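NDP-rhamnosyltransferase (Saccharopolyspora spinosa, PDB 3TSA) is a rhamnosyltransferase of the GT-B class, glycosyltransferases built from two Rossmann-like domains. Local coordinates at residues 211-222 and 280-291. Sequence-based numbering, arbitrary orientation.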
loop_
_atom_site.group_PDB
_atom_site.type_symbol
_atom_site.label_atom_id
_atom_site.label_comp_id
_atom_site.label_asym_id
_atom_site.label_seq_id
_atom_site.Cartn_x
_atom_site.Cartn_y
_atom_site.Cartn_z
ATOM N N TRP A 211 3.031 23.783 -4.308
ATOM C CA TRP A 211 3.243 24.225 -5.673
ATOM C C TRP A 211 2.606 23.313 -6.728
ATOM O O TRP A 211 2.621 23.654 -7.926
ATOM C CB TRP A 211 4.731 24.414 -5.936
ATOM C CG TRP A 211 5.555 23.204 -5.703
ATOM C CD1 TRP A 211 6.307 22.928 -4.614
ATOM C CD2 TRP A 211 5.754 22.113 -6.607
ATOM N NE1 TRP A 211 6.980 21.740 -4.765
ATOM C CE2 TRP A 211 6.671 21.224 -5.990
ATOM C CE3 TRP A 211 5.300 21.830 -7.890
ATOM C CZ2 TRP A 211 7.081 20.026 -6.588
ATOM C CZ3 TRP A 211 5.697 20.622 -8.475
ATOM C CH2 TRP A 211 6.553 19.738 -7.806
ATOM N N GLY A 212 2.041 22.181 -6.283
ATOM C CA GLY A 212 1.499 21.146 -7.180
ATOM C C GLY A 212 0.039 21.279 -7.459
ATOM O O GLY A 212 -0.524 20.431 -8.191
ATOM N N ALA A 213 -0.596 22.303 -6.873
ATOM C CA ALA A 213 -2.061 22.427 -6.998
ATOM C C ALA A 213 -2.467 23.045 -8.333
ATOM O O ALA A 213 -3.504 22.697 -8.920
ATOM C CB ALA A 213 -2.650 23.274 -5.802
ATOM N N ALA A 214 -1.630 23.974 -8.820
ATOM C CA ALA A 214 -2.017 24.759 -9.977
ATOM C C ALA A 214 -0.751 25.079 -10.772
ATOM O O ALA A 214 0.348 25.163 -10.215
ATOM C CB ALA A 214 -2.658 26.063 -9.502
ATOM N N ARG A 215 -0.919 25.260 -12.080
ATOM C CA ARG A 215 0.170 25.834 -12.858
ATOM C C ARG A 215 0.327 27.359 -12.599
ATOM O O ARG A 215 -0.429 28.007 -11.843
ATOM C CB ARG A 215 -0.025 25.561 -14.351
ATOM C CG ARG A 215 -1.222 26.315 -14.938
ATOM C CD ARG A 215 -1.163 26.386 -16.486
ATOM N NE ARG A 215 -0.092 27.289 -16.965
ATOM C CZ ARG A 215 0.243 27.449 -18.265
ATOM N NH1 ARG A 215 -0.431 26.788 -19.224
ATOM N NH2 ARG A 215 1.238 28.285 -18.622
ATOM N N THR A 216 1.370 27.917 -13.185
ATOM C CA THR A 216 1.670 29.345 -13.010
ATOM C C THR A 216 1.757 29.865 -14.438
ATOM O O THR A 216 1.418 29.152 -15.403
ATOM C CB THR A 216 2.995 29.656 -12.218
ATOM O OG1 THR A 216 4.157 29.275 -12.972
ATOM C CG2 THR A 216 3.045 28.951 -10.803
ATOM N N SER A 217 2.219 31.093 -14.567
ATOM C CA SER A 217 2.341 31.709 -15.907
ATOM C C SER A 217 3.426 30.971 -16.721
ATOM O O SER A 217 3.417 30.990 -17.961
ATOM C CB SER A 217 2.617 33.203 -15.716
ATOM O OG SER A 217 3.640 33.395 -14.805
ATOM N N ALA A 218 4.364 30.309 -16.050
ATOM C CA ALA A 218 5.494 29.708 -16.749
ATOM C C ALA A 218 5.060 28.434 -17.452
ATOM O O ALA A 218 3.989 27.902 -17.140
ATOM C CB ALA A 218 6.638 29.369 -15.775
ATOM N N ARG A 219 5.899 27.952 -18.353
ATOM C CA ARG A 219 5.615 26.662 -19.085
ATOM C C ARG A 219 6.303 25.561 -18.275
ATOM O O ARG A 219 7.570 25.457 -18.280
ATOM C CB ARG A 219 6.292 26.771 -20.466
ATOM C CG ARG A 219 6.010 28.105 -21.170
ATOM C CD ARG A 219 4.415 28.324 -21.265
ATOM N NE ARG A 219 3.752 27.335 -22.145
ATOM C CZ ARG A 219 3.858 27.266 -23.473
ATOM N NH1 ARG A 219 3.155 26.351 -24.162
ATOM N NH2 ARG A 219 4.622 28.126 -24.138
ATOM N N ARG A 220 5.519 24.780 -17.540
ATOM C CA ARG A 220 6.123 23.874 -16.577
ATOM C C ARG A 220 6.506 22.558 -17.272
ATOM O O ARG A 220 5.662 21.894 -17.906
ATOM C CB ARG A 220 5.131 23.623 -15.433
ATOM C CG ARG A 220 5.715 22.790 -14.336
ATOM C CD ARG A 220 4.828 22.843 -13.032
ATOM N NE ARG A 220 4.840 24.112 -12.329
ATOM C CZ ARG A 220 4.029 24.385 -11.311
ATOM N NH1 ARG A 220 3.171 23.465 -10.923
ATOM N NH2 ARG A 220 4.036 25.555 -10.714
ATOM N N VAL A 221 7.778 22.185 -17.195
ATOM C CA VAL A 221 8.319 20.999 -17.818
ATOM C C VAL A 221 8.866 20.158 -16.679
ATOM O O VAL A 221 9.720 20.628 -15.907
ATOM C CB VAL A 221 9.483 21.439 -18.743
ATOM C CG1 VAL A 221 10.327 20.212 -19.278
ATOM C CG2 VAL A 221 8.908 22.240 -19.920
ATOM N N CYS A 222 8.421 18.891 -16.546
ATOM C CA CYS A 222 9.004 18.025 -15.531
ATOM C C CYS A 222 10.104 17.131 -16.151
ATOM O O CYS A 222 9.828 16.455 -17.157
ATOM C CB CYS A 222 7.917 17.158 -14.881
ATOM S SG CYS A 222 8.502 15.881 -13.720
ATOM N N LEU A 280 5.128 11.557 -8.881
ATOM C CA LEU A 280 4.781 12.294 -10.065
ATOM C C LEU A 280 3.310 12.665 -10.178
ATOM O O LEU A 280 2.942 13.764 -10.557
ATOM C CB LEU A 280 5.172 11.376 -11.218
ATOM C CG LEU A 280 5.834 12.060 -12.342
ATOM C CD1 LEU A 280 7.055 12.712 -11.744
ATOM C CD2 LEU A 280 6.110 10.952 -13.396
ATOM N N ASN A 281 2.438 11.723 -9.879
ATOM C CA ASN A 281 1.055 11.929 -10.127
ATOM C C ASN A 281 0.452 13.024 -9.267
ATOM O O ASN A 281 -0.594 13.564 -9.586
ATOM C CB ASN A 281 0.336 10.563 -9.929
ATOM C CG ASN A 281 0.180 10.203 -8.501
ATOM O OD1 ASN A 281 0.960 9.422 -7.940
ATOM N ND2 ASN A 281 -0.839 10.768 -7.877
ATOM N N LEU A 282 1.118 13.386 -8.173
ATOM C CA LEU A 282 0.606 14.451 -7.307
ATOM C C LEU A 282 0.653 15.837 -7.969
ATOM O O LEU A 282 -0.151 16.719 -7.620
ATOM C CB LEU A 282 1.384 14.446 -5.983
ATOM C CG LEU A 282 1.210 13.158 -5.163
ATOM C CD1 LEU A 282 2.046 13.163 -3.875
ATOM C CD2 LEU A 282 -0.323 12.999 -4.861
ATOM N N PHE A 283 1.526 16.041 -8.952
ATOM C CA PHE A 283 1.670 17.377 -9.555
ATOM C C PHE A 283 1.742 17.376 -11.074
ATOM O O PHE A 283 1.748 18.432 -11.725
ATOM C CB PHE A 283 2.920 18.064 -9.020
ATOM C CG PHE A 283 4.210 17.380 -9.431
ATOM C CD1 PHE A 283 4.818 17.671 -10.636
ATOM C CD2 PHE A 283 4.828 16.494 -8.568
ATOM C CE1 PHE A 283 6.047 17.069 -10.980
ATOM C CE2 PHE A 283 6.003 15.872 -8.899
ATOM C CZ PHE A 283 6.614 16.147 -10.142
ATOM N N LEU A 284 1.819 16.199 -11.672
ATOM C CA LEU A 284 2.039 16.175 -13.089
ATOM C C LEU A 284 0.936 16.850 -13.934
ATOM O O LEU A 284 1.213 17.377 -15.030
ATOM C CB LEU A 284 2.350 14.745 -13.545
ATOM C CG LEU A 284 3.220 14.631 -14.776
ATOM C CD1 LEU A 284 4.616 15.370 -14.794
ATOM C CD2 LEU A 284 3.415 13.153 -15.113
ATOM N N ARG A 285 -0.314 16.866 -13.469
ATOM C CA ARG A 285 -1.349 17.554 -14.234
ATOM C C ARG A 285 -1.063 19.053 -14.473
ATOM O O ARG A 285 -1.639 19.682 -15.388
ATOM C CB ARG A 285 -2.677 17.379 -13.501
ATOM C CG ARG A 285 -3.166 15.982 -13.599
ATOM C CD ARG A 285 -4.421 15.895 -12.650
ATOM N NE ARG A 285 -4.973 14.523 -12.504
ATOM C CZ ARG A 285 -4.460 13.543 -11.737
ATOM N NH1 ARG A 285 -3.343 13.710 -11.035
ATOM N NH2 ARG A 285 -5.052 12.321 -11.694
ATOM N N THR A 286 -0.192 19.646 -13.667
ATOM C CA THR A 286 0.138 21.040 -13.877
ATOM C C THR A 286 1.327 21.201 -14.827
ATOM O O THR A 286 1.860 22.329 -14.954
ATOM C CB THR A 286 0.604 21.734 -12.586
ATOM O OG1 THR A 286 1.850 21.185 -12.165
ATOM C CG2 THR A 286 -0.432 21.528 -11.464
ATOM N N CYS A 287 1.752 20.125 -15.470
ATOM C CA CYS A 287 2.966 20.231 -16.380
ATOM C C CYS A 287 2.557 20.108 -17.820
ATOM O O CYS A 287 1.564 19.361 -18.131
ATOM C CB CYS A 287 3.916 19.096 -16.087
ATOM S SG CYS A 287 4.678 19.223 -14.433
ATOM N N GLU A 288 3.293 20.784 -18.739
ATOM C CA GLU A 288 2.853 20.675 -20.132
ATOM C C GLU A 288 3.730 19.653 -20.911
ATOM O O GLU A 288 3.417 19.358 -22.052
ATOM C CB GLU A 288 3.029 22.049 -20.836
ATOM C CG GLU A 288 1.943 23.036 -20.383
ATOM C CD GLU A 288 2.139 24.345 -21.110
ATOM O OE1 GLU A 288 1.934 24.363 -22.330
ATOM O OE2 GLU A 288 2.599 25.297 -20.499
ATOM N N LEU A 289 4.781 19.149 -20.271
ATOM C CA LEU A 289 5.710 18.229 -20.953
ATOM C C LEU A 289 6.453 17.425 -19.890
ATOM O O LEU A 289 6.707 18.010 -18.810
ATOM C CB LEU A 289 6.692 19.032 -21.843
ATOM C CG LEU A 289 7.838 18.297 -22.555
ATOM C CD1 LEU A 289 7.290 17.333 -23.601
ATOM C CD2 LEU A 289 8.863 19.273 -23.169
ATOM N N VAL A 290 6.774 16.134 -20.162
ATOM C CA VAL A 290 7.585 15.362 -19.274
ATOM C C VAL A 290 8.847 14.977 -20.061
ATOM O O VAL A 290 8.681 14.513 -21.200
ATOM C CB VAL A 290 6.910 14.049 -18.803
ATOM C CG1 VAL A 290 7.925 13.238 -17.888
ATOM C CG2 VAL A 290 5.734 14.466 -17.997
ATOM N N ILE A 291 10.034 15.232 -19.520
ATOM C CA ILE A 291 11.251 14.704 -20.249
ATOM C C ILE A 291 11.675 13.513 -19.383
ATOM O O ILE A 291 11.904 13.653 -18.166
ATOM C CB ILE A 291 12.444 15.757 -20.256
ATOM C CG1 ILE A 291 12.075 16.994 -21.089
ATOM C CG2 ILE A 291 13.718 15.121 -20.860
ATOM C CD1 ILE A 291 12.927 18.249 -20.869
HETATM O O HOH W 1 0.095 26.760 -22.211
HETATM O O HOH W 2 2.715 25.404 -17.720
#
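Strands 219-224 and 289-292 are neighbours in the parallel sheet of the C-terminal Rossmann-like domain, and here Cys-222 bonds to both flanks of Val-290: its N donates to Leu-289 O (3.0 Å), and its O accepts from Ile-291 N (2.7 Å). One step earlier Glu-288 N reaches Arg-220 O at 2.7 Å. On the face of the sheet that carries Cys-222 and Val-290, Cys-222 SG meets the edge of the Phe-283 ring, 3.9 Å from CE1, while Cys-222 CB packs against Leu-284 CD1 and Cys-287 SG. One face of that ring is covered by Trp-211, whose CH2 lies 3.6 Å above its centre; the two ring planes lie obliquely, 56° apart.

As in the GT-B fold, the sheet is built from parallel strands joined by crossovers, and the loops entering these two strands are tied by arginines. Arg-220 leaves with CG anti to the backbone N (chi1 -175°) and bends at chi3, bringing NH1 to Thr-286 OG1 (2.9 Å) and Trp-211 O; the same hydroxyl donates to Phe-283 O. Arg-220 NE is salt-bridged to Glu-252 on strand 251-256. Arg-219 forms a side-on, two-nitrogen salt bridge with Glu-288, NE to OE2 (2.9 Å) and NH1 to OE1 (3.0 Å), both through syn lone pairs, while NH1 also donates to Leu-354 O. A water joins Glu-288 OE2 to Ala-218 O and Arg-220 N.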